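Local structure of dally-like, isoform A (Drosophila melanogaster, 6XTZ) at residues S118-D123 and D144-T149. The protein probably acts as a cell-surface proteoglycan of the glypican family that binds Wnt and Hedgehog proteins and shields the Wnt lipid, enabling signalling at a distance. The protein carries 5 engineered substitutions. Residues are numbered along the deposited sequence; the frame is centred on the assembly and turned at random.
Sequences SYVFSD and DKFFNT
F146 turns its ring edge to the face of F121 in an offset T-shaped stack, the ring centroids 5.4 Å apart and the planes at 77°. F146 CE1 lies over the F121 face, offset toward the rim, and CZ beside it comes within 3.6 Å of F121 CE2; the ring of Y114 also meets F121. F146 CD2 in turn sits over the centre of the F147 ring, and V120 CG2 over the rim of one face of Y119. Near its own plane the F146 edge passes V120 O, 3.6 Å from CE1. V120 CG1 comes in at the rim of the F146 ring from above its plane, 3.7 Å from CE1. The aromatic ring gets this far across because its CG stands anti to the backbone N (chi1 171°). One turn further on, V120 CG2 and T149 CG2 meet tip to tip at 4.1 Å. The same T149 rotamer lets OG1 bond back to K145 O (3.1 Å), a carbonyl that also accepts T149 N. Segments 118-123 and 144-149, antiparallel in the helical glypican fold, are thus joined without a hydrogen bond between them. F146 also touches the bound O-palmitoleoyl serine, so its packing against F121 and V120 probably helps shape the apolar wall that receives the Wnt lipid.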
ATOM      1  N   SER A 118     -32.335  22.277  -8.976  1.00 42.80           N
ATOM      2  CA  SER A 118     -31.496  21.580  -8.009  1.00 42.51           C
ATOM      3  C   SER A 118     -31.195  20.155  -8.452  1.00 44.16           C
ATOM      4  O   SER A 118     -30.165  19.594  -8.064  1.00 39.16           O
ATOM      5  CB  SER A 118     -32.167  21.573  -6.635  1.00 43.25           C
ATOM      6  OG  SER A 118     -33.360  20.809  -6.654  1.00 50.54           O
ATOM      7  N   TYR A 119     -32.069  19.565  -9.274  1.00 45.76           N
ATOM      8  CA  TYR A 119     -31.857  18.197  -9.733  1.00 48.38           C
ATOM      9  C   TYR A 119     -30.591  18.068 -10.571  1.00 52.21           C
ATOM     10  O   TYR A 119     -29.943  17.017 -10.550  1.00 56.36           O
ATOM     11  CB  TYR A 119     -33.073  17.716 -10.526  1.00 47.26           C
ATOM     12  CG  TYR A 119     -33.241  18.379 -11.878  1.00 48.45           C
ATOM     13  CD1 TYR A 119     -33.867  19.614 -12.001  1.00 48.09           C
ATOM     14  CD2 TYR A 119     -32.782  17.761 -13.035  1.00 52.41           C
ATOM     15  CE1 TYR A 119     -34.024  20.218 -13.238  1.00 49.39           C
ATOM     16  CE2 TYR A 119     -32.933  18.357 -14.273  1.00 50.30           C
ATOM     17  CZ  TYR A 119     -33.554  19.582 -14.368  1.00 51.99           C
ATOM     18  OH  TYR A 119     -33.704  20.171 -15.601  1.00 55.44           O
ATOM     19  N   VAL A 120     -30.223  19.116 -11.314  1.00 53.03           N
ATOM     20  CA  VAL A 120     -28.990  19.070 -12.095  1.00 49.74           C
ATOM     21  C   VAL A 120     -27.787  18.924 -11.175  1.00 53.32           C
ATOM     22  O   VAL A 120     -26.811  18.238 -11.502  1.00 56.71           O
ATOM     23  CB  VAL A 120     -28.870  20.319 -12.989  1.00 50.98           C
ATOM     24  CG1 VAL A 120     -27.638  20.221 -13.875  1.00 49.42           C
ATOM     25  CG2 VAL A 120     -30.123  20.497 -13.831  1.00 49.44           C
ATOM     26  N   PHE A 121     -27.845  19.553 -10.000  1.00 49.09           N
ATOM     27  CA  PHE A 121     -26.730  19.492  -9.063  1.00 44.55           C
ATOM     28  C   PHE A 121     -26.758  18.209  -8.238  1.00 44.22           C
ATOM     29  O   PHE A 121     -25.702  17.642  -7.938  1.00 44.87           O
ATOM     30  CB  PHE A 121     -26.743  20.720  -8.155  1.00 43.62           C
ATOM     31  CG  PHE A 121     -26.520  22.015  -8.886  1.00 53.15           C
ATOM     32  CD1 PHE A 121     -27.580  22.688  -9.477  1.00 54.43           C
ATOM     33  CD2 PHE A 121     -25.251  22.558  -8.985  1.00 56.74           C
ATOM     34  CE1 PHE A 121     -27.376  23.877 -10.150  1.00 57.60           C
ATOM     35  CE2 PHE A 121     -25.041  23.749  -9.655  1.00 60.92           C
ATOM     36  CZ  PHE A 121     -26.105  24.409 -10.239  1.00 59.83           C
ATOM     37  N   SER A 122     -27.950  17.738  -7.863  1.00 45.50           N
ATOM     38  CA  SER A 122     -28.033  16.491  -7.110  1.00 51.89           C
ATOM     39  C   SER A 122     -27.642  15.295  -7.969  1.00 44.68           C
ATOM     40  O   SER A 122     -27.040  14.342  -7.462  1.00 46.95           O
ATOM     41  CB  SER A 122     -29.439  16.301  -6.540  1.00 57.52           C
ATOM     42  OG  SER A 122     -30.388  16.075  -7.567  1.00 65.12           O
ATOM     43  N   ASP A 123     -27.966  15.325  -9.265  1.00 44.50           N
ATOM     44  CA  ASP A 123     -27.538  14.250 -10.155  1.00 45.00           C
ATOM     45  C   ASP A 123     -26.022  14.215 -10.285  1.00 45.45           C
ATOM     46  O   ASP A 123     -25.426  13.135 -10.382  1.00 45.43           O
ATOM     47  CB  ASP A 123     -28.189  14.406 -11.529  1.00 46.58           C
ATOM     48  CG  ASP A 123     -29.686  14.175 -11.496  1.00 55.36           C
ATOM     49  OD1 ASP A 123     -30.163  13.488 -10.569  1.00 57.76           O
ATOM     50  OD2 ASP A 123     -30.387  14.680 -12.400  1.00 62.37           O
ATOM     51  N   ASP A 144     -18.831  17.249 -18.250  1.00 49.94           N
ATOM     52  CA  ASP A 144     -19.160  17.944 -19.490  1.00 50.20           C
ATOM     53  C   ASP A 144     -20.663  17.975 -19.728  1.00 54.01           C
ATOM     54  O   ASP A 144     -21.207  18.995 -20.168  1.00 57.99           O
ATOM     55  CB  ASP A 144     -18.438  17.290 -20.669  1.00 53.43           C
ATOM     56  CG  ASP A 144     -16.933  17.469 -20.603  1.00 57.85           C
ATOM     57  OD1 ASP A 144     -16.475  18.424 -19.940  1.00 59.60           O
ATOM     58  OD2 ASP A 144     -16.207  16.657 -21.215  1.00 55.47           O
ATOM     59  N   LYS A 145     -21.355  16.867 -19.447  1.00 54.62           N
ATOM     60  CA  LYS A 145     -22.809  16.859 -19.568  1.00 60.95           C
ATOM     61  C   LYS A 145     -23.460  17.754 -18.524  1.00 60.60           C
ATOM     62  O   LYS A 145     -24.553  18.284 -18.756  1.00 67.87           O
ATOM     63  CB  LYS A 145     -23.343  15.431 -19.452  1.00 67.88           C
ATOM     64  CG  LYS A 145     -22.903  14.507 -20.576  1.00 74.35           C
ATOM     65  CD  LYS A 145     -23.583  13.152 -20.474  1.00 77.55           C
ATOM     66  CE  LYS A 145     -23.213  12.261 -21.650  1.00 81.90           C
ATOM     67  NZ  LYS A 145     -23.875  10.929 -21.569  1.00 84.29           N
ATOM     68  N   PHE A 146     -22.807  17.932 -17.374  1.00 54.03           N
ATOM     69  CA  PHE A 146     -23.330  18.830 -16.348  1.00 46.63           C
ATOM     70  C   PHE A 146     -23.351  20.271 -16.843  1.00 49.48           C
ATOM     71  O   PHE A 146     -24.373  20.959 -16.743  1.00 51.08           O
ATOM     72  CB  PHE A 146     -22.491  18.701 -15.078  1.00 43.84           C
ATOM     73  CG  PHE A 146     -22.803  19.730 -14.031  1.00 45.08           C
ATOM     74  CD1 PHE A 146     -23.974  19.659 -13.295  1.00 49.03           C
ATOM     75  CD2 PHE A 146     -21.910  20.754 -13.765  1.00 45.97           C
ATOM     76  CE1 PHE A 146     -24.257  20.601 -12.324  1.00 51.27           C
ATOM     77  CE2 PHE A 146     -22.187  21.701 -12.796  1.00 52.14           C
ATOM     78  CZ  PHE A 146     -23.362  21.624 -12.075  1.00 53.53           C
ATOM     79  N   PHE A 147     -22.229  20.745 -17.387  1.00 45.29           N
ATOM     80  CA  PHE A 147     -22.179  22.119 -17.872  1.00 49.25           C
ATOM     81  C   PHE A 147     -22.961  22.289 -19.167  1.00 52.25           C
ATOM     82  O   PHE A 147     -23.487  23.376 -19.429  1.00 53.72           O
ATOM     83  CB  PHE A 147     -20.728  22.562 -18.059  1.00 51.34           C
ATOM     84  CG  PHE A 147     -20.004  22.807 -16.768  1.00 50.28           C
ATOM     85  CD1 PHE A 147     -20.272  23.939 -16.015  1.00 49.65           C
ATOM     86  CD2 PHE A 147     -19.058  21.908 -16.306  1.00 46.75           C
ATOM     87  CE1 PHE A 147     -19.608  24.170 -14.826  1.00 52.78           C
ATOM     88  CE2 PHE A 147     -18.393  22.132 -15.116  1.00 48.02           C
ATOM     89  CZ  PHE A 147     -18.667  23.263 -14.374  1.00 53.50           C
ATOM     90  N   ASN A 148     -23.052  21.236 -19.983  1.00 52.33           N
ATOM     91  CA  ASN A 148     -23.872  21.308 -21.189  1.00 54.21           C
ATOM     92  C   ASN A 148     -25.330  21.579 -20.841  1.00 54.46           C
ATOM     93  O   ASN A 148     -25.993  22.390 -21.499  1.00 51.19           O
ATOM     94  CB  ASN A 148     -23.745  20.016 -21.995  1.00 56.59           C
ATOM     95  CG  ASN A 148     -24.558  20.045 -23.275  1.00 61.99           C
ATOM     96  OD1 ASN A 148     -25.729  19.664 -23.290  1.00 61.00           O
ATOM     97  ND2 ASN A 148     -23.939  20.498 -24.358  1.00 65.91           N
ATOM     98  N   THR A 149     -25.845  20.907 -19.808  1.00 48.27           N
ATOM     99  CA  THR A 149     -27.198  21.189 -19.341  1.00 54.08           C
ATOM    100  C   THR A 149     -27.310  22.620 -18.833  1.00 57.34           C
ATOM    101  O   THR A 149     -28.306  23.304 -19.096  1.00 59.97           O
ATOM    102  CB  THR A 149     -27.594  20.194 -18.251  1.00 50.64           C
ATOM    103  OG1 THR A 149     -27.561  18.864 -18.782  1.00 58.70           O
ATOM    104  CG2 THR A 149     -28.993  20.488 -17.734  1.00 49.28           C
TER